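Local coordinates for diguanylate cyclase/phosphodiesterase-domain containing protein (Thermotoga maritima MSB8, PDB 6KHU), which is a putative diguanylate cyclase of the GGDEF family, whose active members condense two GTP molecules into the bacterial second messenger cyclic di-GMP, at residues H11-L16 against G67-D72; I32-T37 against K121-L126; L76-V81 against P87-R92. All coordinates share one frame; numbering follows the deposited sequence.

Contact 1: H11-L16 against G67-D72; sequences HFLRLL and GRYSDD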
loop_
_atom_site.group_PDB
_atom_site.type_symbol
_atom_site.label_atom_id
_atom_site.label_comp_id
_atom_site.label_asym_id
_atom_site.label_seq_id
_atom_site.Cartn_x
_atom_site.Cartn_y
_atom_site.Cartn_z
ATOM N N HIS A 11 6.769 -7.088 -10.113
ATOM C CA HIS A 11 7.798 -6.071 -9.935
ATOM C C HIS A 11 7.715 -5.477 -8.531
ATOM O O HIS A 11 8.712 -5.428 -7.801
ATOM C CB HIS A 11 7.637 -4.986 -11.015
ATOM C CG HIS A 11 8.795 -4.041 -11.121
ATOM N ND1 HIS A 11 8.936 -3.151 -12.164
ATOM C CD2 HIS A 11 9.860 -3.833 -10.310
ATOM C CE1 HIS A 11 10.039 -2.443 -12.000
ATOM N NE2 HIS A 11 10.615 -2.831 -10.875
ATOM N N PHE A 12 6.510 -5.057 -8.130
ATOM C CA PHE A 12 6.278 -4.517 -6.794
ATOM C C PHE A 12 6.755 -5.476 -5.709
ATOM O O PHE A 12 7.437 -5.073 -4.754
ATOM C CB PHE A 12 4.787 -4.218 -6.606
ATOM C CG PHE A 12 4.432 -3.837 -5.197
ATOM C CD1 PHE A 12 4.617 -2.543 -4.755
ATOM C CD2 PHE A 12 3.952 -4.787 -4.301
ATOM C CE1 PHE A 12 4.322 -2.190 -3.444
ATOM C CE2 PHE A 12 3.653 -4.444 -2.993
ATOM C CZ PHE A 12 3.842 -3.141 -2.563
ATOM N N LEU A 13 6.371 -6.747 -5.820
ATOM C CA LEU A 13 6.685 -7.699 -4.767
ATOM C C LEU A 13 8.183 -7.951 -4.678
ATOM O O LEU A 13 8.705 -8.172 -3.579
ATOM C CB LEU A 13 5.925 -9.008 -5.000
ATOM C CG LEU A 13 4.421 -8.986 -4.681
ATOM C CD1 LEU A 13 3.739 -10.239 -5.236
ATOM C CD2 LEU A 13 4.174 -8.875 -3.185
ATOM N N ARG A 14 8.885 -7.922 -5.816
ATOM C CA ARG A 14 10.341 -8.006 -5.785
ATOM C C ARG A 14 10.943 -6.846 -5.003
ATOM O O ARG A 14 11.805 -7.049 -4.144
ATOM C CB ARG A 14 10.905 -8.040 -7.207
ATOM C CG ARG A 14 12.382 -8.414 -7.247
ATOM C CD ARG A 14 12.887 -8.614 -8.678
ATOM N NE ARG A 14 13.118 -7.337 -9.351
ATOM C CZ ARG A 14 12.370 -6.882 -10.351
ATOM N NH1 ARG A 14 11.347 -7.614 -10.792
ATOM N NH2 ARG A 14 12.652 -5.707 -10.908
ATOM N N LEU A 15 10.493 -5.615 -5.286
ATOM C CA LEU A 15 10.985 -4.456 -4.547
ATOM C C LEU A 15 10.654 -4.563 -3.065
ATOM O O LEU A 15 11.451 -4.147 -2.210
ATOM C CB LEU A 15 10.400 -3.163 -5.131
ATOM C CG LEU A 15 10.807 -2.857 -6.590
ATOM C CD1 LEU A 15 10.081 -1.630 -7.133
ATOM C CD2 LEU A 15 12.331 -2.673 -6.732
ATOM N N LEU A 16 9.471 -5.099 -2.744
ATOM C CA LEU A 16 9.083 -5.288 -1.352
ATOM C C LEU A 16 9.988 -6.302 -0.656
ATOM O O LEU A 16 10.371 -6.101 0.500
ATOM C CB LEU A 16 7.620 -5.722 -1.259
ATOM C CG LEU A 16 7.091 -6.093 0.134
ATOM C CD1 LEU A 16 7.245 -4.944 1.136
ATOM C CD2 LEU A 16 5.633 -6.511 0.033
ATOM N N GLY A 67 2.108 -0.439 -5.992
ATOM C CA GLY A 67 1.959 -1.524 -6.934
ATOM C C GLY A 67 0.508 -1.811 -7.252
ATOM O O GLY A 67 -0.382 -1.669 -6.408
ATOM N N ARG A 68 0.280 -2.224 -8.498
ATOM C CA ARG A 68 -1.007 -2.776 -8.926
ATOM C C ARG A 68 -1.026 -4.237 -8.497
ATOM O O ARG A 68 -0.504 -5.111 -9.189
ATOM C CB ARG A 68 -1.195 -2.625 -10.435
ATOM C CG ARG A 68 -2.556 -3.111 -10.983
ATOM C CD ARG A 68 -2.471 -3.371 -12.492
ATOM N NE ARG A 68 -3.769 -3.621 -13.137
ATOM C CZ ARG A 68 -4.253 -4.833 -13.416
ATOM N NH1 ARG A 68 -3.565 -5.925 -13.096
ATOM N NH2 ARG A 68 -5.442 -4.954 -14.006
ATOM N N TYR A 69 -1.618 -4.505 -7.330
ATOM C CA TYR A 69 -1.546 -5.846 -6.762
ATOM C C TYR A 69 -2.492 -6.815 -7.468
ATOM O O TYR A 69 -2.158 -7.988 -7.641
ATOM C CB TYR A 69 -1.847 -5.793 -5.262
ATOM C CG TYR A 69 -1.549 -7.093 -4.579
ATOM C CD1 TYR A 69 -0.245 -7.484 -4.334
ATOM C CD2 TYR A 69 -2.574 -7.962 -4.221
ATOM C CE1 TYR A 69 0.034 -8.700 -3.733
ATOM C CE2 TYR A 69 -2.307 -9.166 -3.610
ATOM C CZ TYR A 69 -0.996 -9.526 -3.369
ATOM O OH TYR A 69 -0.721 -10.729 -2.772
ATOM N N SER A 70 -3.662 -6.336 -7.880
ATOM C CA SER A 70 -4.636 -7.111 -8.636
ATOM C C SER A 70 -5.443 -6.134 -9.484
ATOM O O SER A 70 -5.198 -4.923 -9.466
ATOM C CB SER A 70 -5.538 -7.918 -7.706
ATOM O OG SER A 70 -6.590 -7.102 -7.228
ATOM N N ASP A 71 -6.434 -6.653 -10.214
ATOM C CA ASP A 71 -7.209 -5.747 -11.058
ATOM C C ASP A 71 -8.038 -4.752 -10.250
ATOM O O ASP A 71 -8.505 -3.767 -10.824
ATOM C CB ASP A 71 -8.098 -6.529 -12.043
ATOM C CG ASP A 71 -9.149 -7.383 -11.352
ATOM O OD1 ASP A 71 -9.110 -7.504 -10.110
ATOM O OD2 ASP A 71 -10.018 -7.943 -12.056
ATOM N N ASP A 72 -8.195 -4.941 -8.933
ATOM C CA ASP A 72 -8.888 -3.945 -8.124
ATOM C C ASP A 72 -8.165 -3.580 -6.823
ATOM O O ASP A 72 -8.732 -2.851 -5.999
ATOM C CB ASP A 72 -10.321 -4.415 -7.817
ATOM C CG ASP A 72 -10.373 -5.711 -7.010
ATOM O OD1 ASP A 72 -9.324 -6.190 -6.517
ATOM O OD2 ASP A 72 -11.495 -6.252 -6.862
#
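Phe-12 and Gly-67 show how a glycine in a strand lets a helix come close: their CA atoms are 5.3 Å apart, and a side-chain carbon on Gly-67 would run into Phe-12 CG. The contact is therefore one of side chain on backbone. Phe-12 has CG anti to the backbone N (chi1 172°), which carries the ring down onto the strand, where CD1 is 3.5 Å from Gly-67 N and CG is 3.8 Å from Gly-67 CA. The ring meets the strand obliquely.

A second, looser contact is purely apolar. Leu-13 CD2 reaches the edge of the Tyr-69 ring, near its plane, 4.2 Å from CE1. The polar end of that ring looks elsewhere, with Tyr-69 OH hydrogen-bonded to Glu-127.

Polar order lies within 67-72 itself: Asp-72 N donates to Ser-70 OG at 3.2 Å, an ST turn in the hairpin where the family carries its GGDEF signature, here apparently degenerate.

Helix 9-26 thus lies against strand 65-68, with Phe-12 also meeting Phe-77 and Ala-75 of strand 73-79 and Tyr-7 of strand 7-8, while Tyr-69 turns toward helix 119-130, touching Ile-123.

Contact 2: I32-T37 against K121-L126; sequences IFFVKT and KAILDL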
loop_
_atom_site.group_PDB
_atom_site.type_symbol
_atom_site.label_atom_id
_atom_site.label_comp_id
_atom_site.label_asym_id
_atom_site.label_seq_id
_atom_site.Cartn_x
_atom_site.Cartn_y
_atom_site.Cartn_z
ATOM N N ILE A 32 3.285 -1.841 5.178
ATOM C CA ILE A 32 2.614 -2.213 3.938
ATOM C C ILE A 32 1.138 -1.858 4.069
ATOM O O ILE A 32 0.498 -2.209 5.067
ATOM C CB ILE A 32 2.769 -3.716 3.639
ATOM C CG1 ILE A 32 4.249 -4.109 3.573
ATOM C CG2 ILE A 32 2.059 -4.078 2.343
ATOM C CD1 ILE A 32 4.480 -5.608 3.517
ATOM N N PHE A 33 0.594 -1.182 3.063
ATOM C CA PHE A 33 -0.826 -0.866 3.009
ATOM C C PHE A 33 -1.430 -1.559 1.797
ATOM O O PHE A 33 -0.825 -1.564 0.716
ATOM C CB PHE A 33 -1.093 0.667 2.906
ATOM C CG PHE A 33 -0.560 1.481 4.062
ATOM C CD1 PHE A 33 0.780 1.820 4.129
ATOM C CD2 PHE A 33 -1.411 1.948 5.049
ATOM C CE1 PHE A 33 1.270 2.577 5.167
ATOM C CE2 PHE A 33 -0.919 2.703 6.101
ATOM C CZ PHE A 33 0.429 3.012 6.161
ATOM N N PHE A 34 -2.625 -2.137 1.976
ATOM C CA PHE A 34 -3.449 -2.643 0.878
ATOM C C PHE A 34 -4.737 -1.832 0.786
ATOM O O PHE A 34 -5.385 -1.572 1.808
ATOM C CB PHE A 34 -3.828 -4.120 1.092
ATOM C CG PHE A 34 -2.841 -5.106 0.540
ATOM C CD1 PHE A 34 -1.475 -4.868 0.613
ATOM C CD2 PHE A 34 -3.291 -6.300 -0.035
ATOM C CE1 PHE A 34 -0.559 -5.799 0.110
ATOM C CE2 PHE A 34 -2.393 -7.236 -0.534
ATOM C CZ PHE A 34 -1.019 -6.988 -0.463
ATOM N N VAL A 35 -5.127 -1.460 -0.436
ATOM C CA VAL A 35 -6.414 -0.812 -0.692
ATOM C C VAL A 35 -7.117 -1.573 -1.815
ATOM O O VAL A 35 -6.594 -1.663 -2.930
ATOM C CB VAL A 35 -6.257 0.675 -1.062
ATOM C CG1 VAL A 35 -7.620 1.290 -1.391
ATOM C CG2 VAL A 35 -5.593 1.444 0.074
ATOM N N LYS A 36 -8.287 -2.131 -1.523
ATOM C CA LYS A 36 -9.100 -2.799 -2.530
ATOM C C LYS A 36 -10.321 -1.942 -2.836
ATOM O O LYS A 36 -11.053 -1.556 -1.920
ATOM C CB LYS A 36 -9.539 -4.192 -2.066
ATOM C CG LYS A 36 -10.461 -4.888 -3.072
ATOM C CD LYS A 36 -10.599 -6.381 -2.798
ATOM C CE LYS A 36 -11.647 -6.987 -3.724
ATOM N NZ LYS A 36 -11.825 -8.453 -3.527
ATOM N N THR A 37 -10.527 -1.638 -4.117
ATOM C CA THR A 37 -11.702 -0.894 -4.551
ATOM C C THR A 37 -12.842 -1.855 -4.822
ATOM O O THR A 37 -12.652 -2.909 -5.444
ATOM C CB THR A 37 -11.426 -0.083 -5.817
ATOM O OG1 THR A 37 -10.955 -0.954 -6.855
ATOM C CG2 THR A 37 -10.392 0.968 -5.546
ATOM N N LYS A 121 3.445 -14.194 5.270
ATOM C CA LYS A 121 2.287 -14.204 6.166
ATOM C C LYS A 121 1.587 -12.846 6.176
ATOM O O LYS A 121 0.354 -12.779 6.093
ATOM C CB LYS A 121 2.702 -14.599 7.591
ATOM C CG LYS A 121 1.528 -14.627 8.584
ATOM C CD LYS A 121 0.503 -15.684 8.175
ATOM C CE LYS A 121 -0.346 -16.131 9.362
ATOM N NZ LYS A 121 -1.280 -15.070 9.790
ATOM N N ALA A 122 2.355 -11.754 6.304
ATOM C CA ALA A 122 1.770 -10.418 6.196
ATOM C C ALA A 122 0.969 -10.264 4.907
ATOM O O ALA A 122 -0.140 -9.720 4.919
ATOM C CB ALA A 122 2.862 -9.348 6.263
ATOM N N ILE A 123 1.512 -10.752 3.786
ATOM C CA ILE A 123 0.855 -10.568 2.491
ATOM C C ILE A 123 -0.465 -11.335 2.443
ATOM O O ILE A 123 -1.501 -10.796 2.032
ATOM C CB ILE A 123 1.802 -10.986 1.351
ATOM C CG1 ILE A 123 2.929 -9.956 1.210
ATOM C CG2 ILE A 123 1.041 -11.140 0.023
ATOM C CD1 ILE A 123 2.430 -8.607 0.745
ATOM N N LEU A 124 -0.441 -12.612 2.845
ATOM C CA LEU A 124 -1.676 -13.392 2.940
ATOM C C LEU A 124 -2.696 -12.715 3.839
ATOM O O LEU A 124 -3.878 -12.626 3.494
ATOM C CB LEU A 124 -1.386 -14.797 3.475
ATOM C CG LEU A 124 -1.164 -15.964 2.516
ATOM C CD1 LEU A 124 -1.209 -15.555 1.058
ATOM C CD2 LEU A 124 0.125 -16.701 2.835
ATOM N N ASP A 125 -2.254 -12.232 4.998
ATOM C CA ASP A 125 -3.168 -11.576 5.928
ATOM C C ASP A 125 -3.764 -10.309 5.322
ATOM O O ASP A 125 -4.942 -10.006 5.536
ATOM C CB ASP A 125 -2.439 -11.237 7.224
ATOM C CG ASP A 125 -2.206 -12.453 8.107
ATOM O OD1 ASP A 125 -2.768 -13.525 7.805
ATOM O OD2 ASP A 125 -1.458 -12.332 9.110
ATOM N N LEU A 126 -2.957 -9.539 4.589
ATOM C CA LEU A 126 -3.469 -8.300 4.005
ATOM C C LEU A 126 -4.527 -8.592 2.953
ATOM O O LEU A 126 -5.566 -7.922 2.913
ATOM C CB LEU A 126 -2.323 -7.481 3.408
ATOM C CG LEU A 126 -1.529 -6.674 4.429
ATOM C CD1 LEU A 126 -0.115 -6.394 3.923
ATOM C CD2 LEU A 126 -2.261 -5.374 4.809
#
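Lys-121 NZ is held by both oxygens of Asp-125, one helical turn on: 2.8 Å to OD2, through the syn lone pair, and a weaker bond to OD1. This salt bridge lies along the helix and leaves the work of joining helix 119-130 to strand 30-37 to apolar groups.

Chief among these is Leu-126. Its CB sits over the centre of the Phe-34 ring, 3.7 Å from the centroid and only 9° off the ring normal, a CH-pi contact made squarely on one face. Phe-34 has CG beside the backbone N (chi1 -89°), and the ring is thereby presented to the helix. Leu-126 CD1 continues past the ring toward the strand and comes 3.5 Å from Ile-32 CG2, so one leucine bridges two strand residues that point to the same side. At the far end of the ring Ile-123 CD1 approaches CZ obliquely at 4.0 Å, the two side chains crossing at about a right angle.

Strand 30-37 is an inner strand of the βαββαβ core of the GGDEF fold, bonded on its two edges to strands 73-79 and 105-112, and helix 119-130 covers one face of that sheet. The short segments run nearly along each other, with an angle of 26° between their directions and an axis separation of 9.6 Å.

Replacing Phe-34 with an alanine would probably open a gap beneath Leu-126 CB and leave Ile-123 CD1 without the ring it rests against. The same ring also meets that of Tyr-69 and touches Glu-127 and Val-130 farther along the helix, while Leu-126 reaches Ala-108 and Lys-110 of strand 105-112.

Contact 3: L76-V81 against P87-R92; sequences LFVIGV and PNIEER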
loop_
_atom_site.group_PDB
_atom_site.type_symbol
_atom_site.label_atom_id
_atom_site.label_comp_id
_atom_site.label_asym_id
_atom_site.label_seq_id
_atom_site.Cartn_x
_atom_site.Cartn_y
_atom_site.Cartn_z
ATOM N N LEU A 76 1.082 -0.659 -1.220
ATOM C CA LEU A 76 2.024 0.412 -0.953
ATOM C C LEU A 76 2.908 -0.027 0.200
ATOM O O LEU A 76 2.414 -0.607 1.177
ATOM C CB LEU A 76 1.305 1.718 -0.587
ATOM C CG LEU A 76 2.086 2.821 0.131
ATOM C CD1 LEU A 76 2.957 3.612 -0.866
ATOM C CD2 LEU A 76 1.123 3.767 0.870
ATOM N N PHE A 77 4.204 0.246 0.098
ATOM C CA PHE A 77 5.026 0.182 1.296
ATOM C C PHE A 77 5.804 1.476 1.461
ATOM O O PHE A 77 6.218 2.092 0.478
ATOM C CB PHE A 77 5.955 -1.060 1.317
ATOM C CG PHE A 77 7.034 -1.092 0.253
ATOM C CD1 PHE A 77 8.241 -0.429 0.440
ATOM C CD2 PHE A 77 6.864 -1.862 -0.895
ATOM C CE1 PHE A 77 9.238 -0.493 -0.510
ATOM C CE2 PHE A 77 7.867 -1.937 -1.861
ATOM C CZ PHE A 77 9.055 -1.250 -1.668
ATOM N N VAL A 78 5.966 1.888 2.722
ATOM C CA VAL A 78 6.587 3.150 3.104
ATOM C C VAL A 78 7.655 2.842 4.156
ATOM O O VAL A 78 7.346 2.319 5.234
ATOM C CB VAL A 78 5.552 4.163 3.639
ATOM C CG1 VAL A 78 4.614 4.615 2.521
ATOM C CG2 VAL A 78 4.711 3.555 4.748
ATOM N N ILE A 79 8.903 3.136 3.839
ATOM C CA ILE A 79 9.980 2.753 4.738
ATOM C C ILE A 79 10.051 3.744 5.893
ATOM O O ILE A 79 9.689 4.925 5.767
ATOM C CB ILE A 79 11.320 2.650 3.985
ATOM C CG1 ILE A 79 11.840 4.042 3.659
ATOM C CG2 ILE A 79 11.170 1.796 2.699
ATOM C CD1 ILE A 79 12.932 4.505 4.602
ATOM N N GLY A 80 10.533 3.257 7.035
ATOM C CA GLY A 80 10.675 4.096 8.204
ATOM C C GLY A 80 9.393 4.313 8.978
ATOM O O GLY A 80 9.410 5.043 9.972
ATOM N N VAL A 81 8.288 3.705 8.561
ATOM C CA VAL A 81 6.995 3.883 9.213
ATOM C C VAL A 81 6.708 2.641 10.040
ATOM O O VAL A 81 6.573 1.545 9.492
ATOM C CB VAL A 81 5.886 4.131 8.179
ATOM C CG1 VAL A 81 4.494 4.087 8.831
ATOM C CG2 VAL A 81 6.125 5.458 7.454
ATOM N N PRO A 87 -0.975 4.490 11.624
ATOM C CA PRO A 87 -2.391 4.914 11.610
ATOM C C PRO A 87 -2.602 6.290 11.015
ATOM O O PRO A 87 -3.651 6.530 10.405
ATOM C CB PRO A 87 -2.790 4.891 13.095
ATOM C CG PRO A 87 -1.799 3.971 13.746
ATOM C CD PRO A 87 -0.521 4.184 12.994
ATOM N N ASN A 88 -1.655 7.212 11.207
ATOM C CA ASN A 88 -1.786 8.541 10.617
ATOM C C ASN A 88 -1.802 8.463 9.097
ATOM O O ASN A 88 -2.568 9.178 8.438
ATOM C CB ASN A 88 -0.641 9.446 11.070
ATOM C CG ASN A 88 -0.504 9.535 12.589
ATOM O OD1 ASN A 88 -0.835 8.603 13.328
ATOM N ND2 ASN A 88 0.010 10.665 13.057
ATOM N N ILE A 89 -0.943 7.621 8.519
ATOM C CA ILE A 89 -0.937 7.462 7.069
ATOM C C ILE A 89 -2.254 6.867 6.595
ATOM O O ILE A 89 -2.838 7.328 5.608
ATOM C CB ILE A 89 0.266 6.615 6.625
ATOM C CG1 ILE A 89 1.557 7.387 6.886
ATOM C CG2 ILE A 89 0.134 6.236 5.144
ATOM C CD1 ILE A 89 2.796 6.581 6.659
ATOM N N GLU A 90 -2.756 5.850 7.301
ATOM C CA GLU A 90 -4.035 5.264 6.910
ATOM C C GLU A 90 -5.150 6.299 6.943
ATOM O O GLU A 90 -5.985 6.345 6.037
ATOM C CB GLU A 90 -4.403 4.089 7.811
ATOM C CG GLU A 90 -5.612 3.318 7.283
ATOM C CD GLU A 90 -6.165 2.305 8.282
ATOM O OE1 GLU A 90 -6.357 2.673 9.457
ATOM O OE2 GLU A 90 -6.397 1.138 7.890
ATOM N N GLU A 91 -5.194 7.126 7.991
ATOM C CA GLU A 91 -6.231 8.153 8.059
ATOM C C GLU A 91 -6.120 9.116 6.881
ATOM O O GLU A 91 -7.136 9.509 6.293
ATOM C CB GLU A 91 -6.140 8.905 9.391
ATOM C CG GLU A 91 -7.471 9.448 9.927
ATOM C CD GLU A 91 -8.578 8.395 9.991
ATOM O OE1 GLU A 91 -9.759 8.760 9.794
ATOM O OE2 GLU A 91 -8.271 7.205 10.249
ATOM N N ARG A 92 -4.889 9.492 6.508
ATOM C CA ARG A 92 -4.714 10.405 5.383
ATOM C C ARG A 92 -5.254 9.790 4.098
ATOM O O ARG A 92 -5.951 10.461 3.328
ATOM C CB ARG A 92 -3.234 10.786 5.226
ATOM C CG ARG A 92 -2.725 11.799 6.258
ATOM C CD ARG A 92 -1.194 11.831 6.327
ATOM N NE ARG A 92 -0.597 12.228 5.054
ATOM C CZ ARG A 92 0.624 11.884 4.647
ATOM N NH1 ARG A 92 1.072 12.299 3.462
ATOM N NH2 ARG A 92 1.402 11.128 5.419
#
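A beta-alpha-beta crossover of the GGDEF fold supplies the setting in which Val-78 and Val-81 meet Ile-89: strand 73-79 leads through helix 86-100 to strand 105-112, which runs parallel to it with strand 30-37 in between. Here the first strand is just ending and the crossover helix has just begun, so a few residues suffice to bring them together.

The chain leaves the strand through a type II beta turn from Val-78 to Val-81. Gly-80 occupies its third position with phi at +80°, a conformation that a residue without a side chain adopts easily. Val-78, still in the strand, and Val-81, brought round by the turn, both direct their CB toward the helix, and a single isoleucine can serve the pair.

On the helix the contact rests on Ile-89. Its CG1 lies anti to the carbonyl carbon and its outer torsion is extended (chi2 172°), which sends CD1 out from the helix toward the turn. Each valine is met tip to tip. Val-78 offers CG2, the branch lodged between its own backbone N and carbonyl carbon. The contact is wholly apolar and small, burying 118 Å² over both sides.

Phe-33 of strand 30-37 packs against both Val-78 and Ile-89, and Cys-58 also lies on Ile-89, so the isoleucine is embedded in the core between sheet and helix. Farther along the same helix, His-96, a ligand of a zinc ion together with Glu-57, has its ND1 hydrogen-bonded to Arg-92 O.

Ile-89 CD1 itself fits against the fork of Val-81, 3.6 Å from CG2 and 3.7 Å from CG1, with Val-78 CG2 at 4.1 Å.

Overall arrangement
From the N terminus the chain forms helix 9-26, and contact 1 closes a long loop when strand 65-68 and its hairpin arrive beneath it. Strand 30-37 lies within that loop, and its contact with the last helix closes far beyond it, so contact 2 crosses contact 1. Contact 3 is the most local, formed in series after contact 1 and enclosed by the span of contact 2. All three reach one sheet: contacts 1 and 2 bring helices 9-26 and 119-130 to it, and contact 3 brings helix 86-100 to the other face. Leu-76 O to Phe-33 N, 2.7 Å, probably bonds contacts 3 and 2 within the sheet.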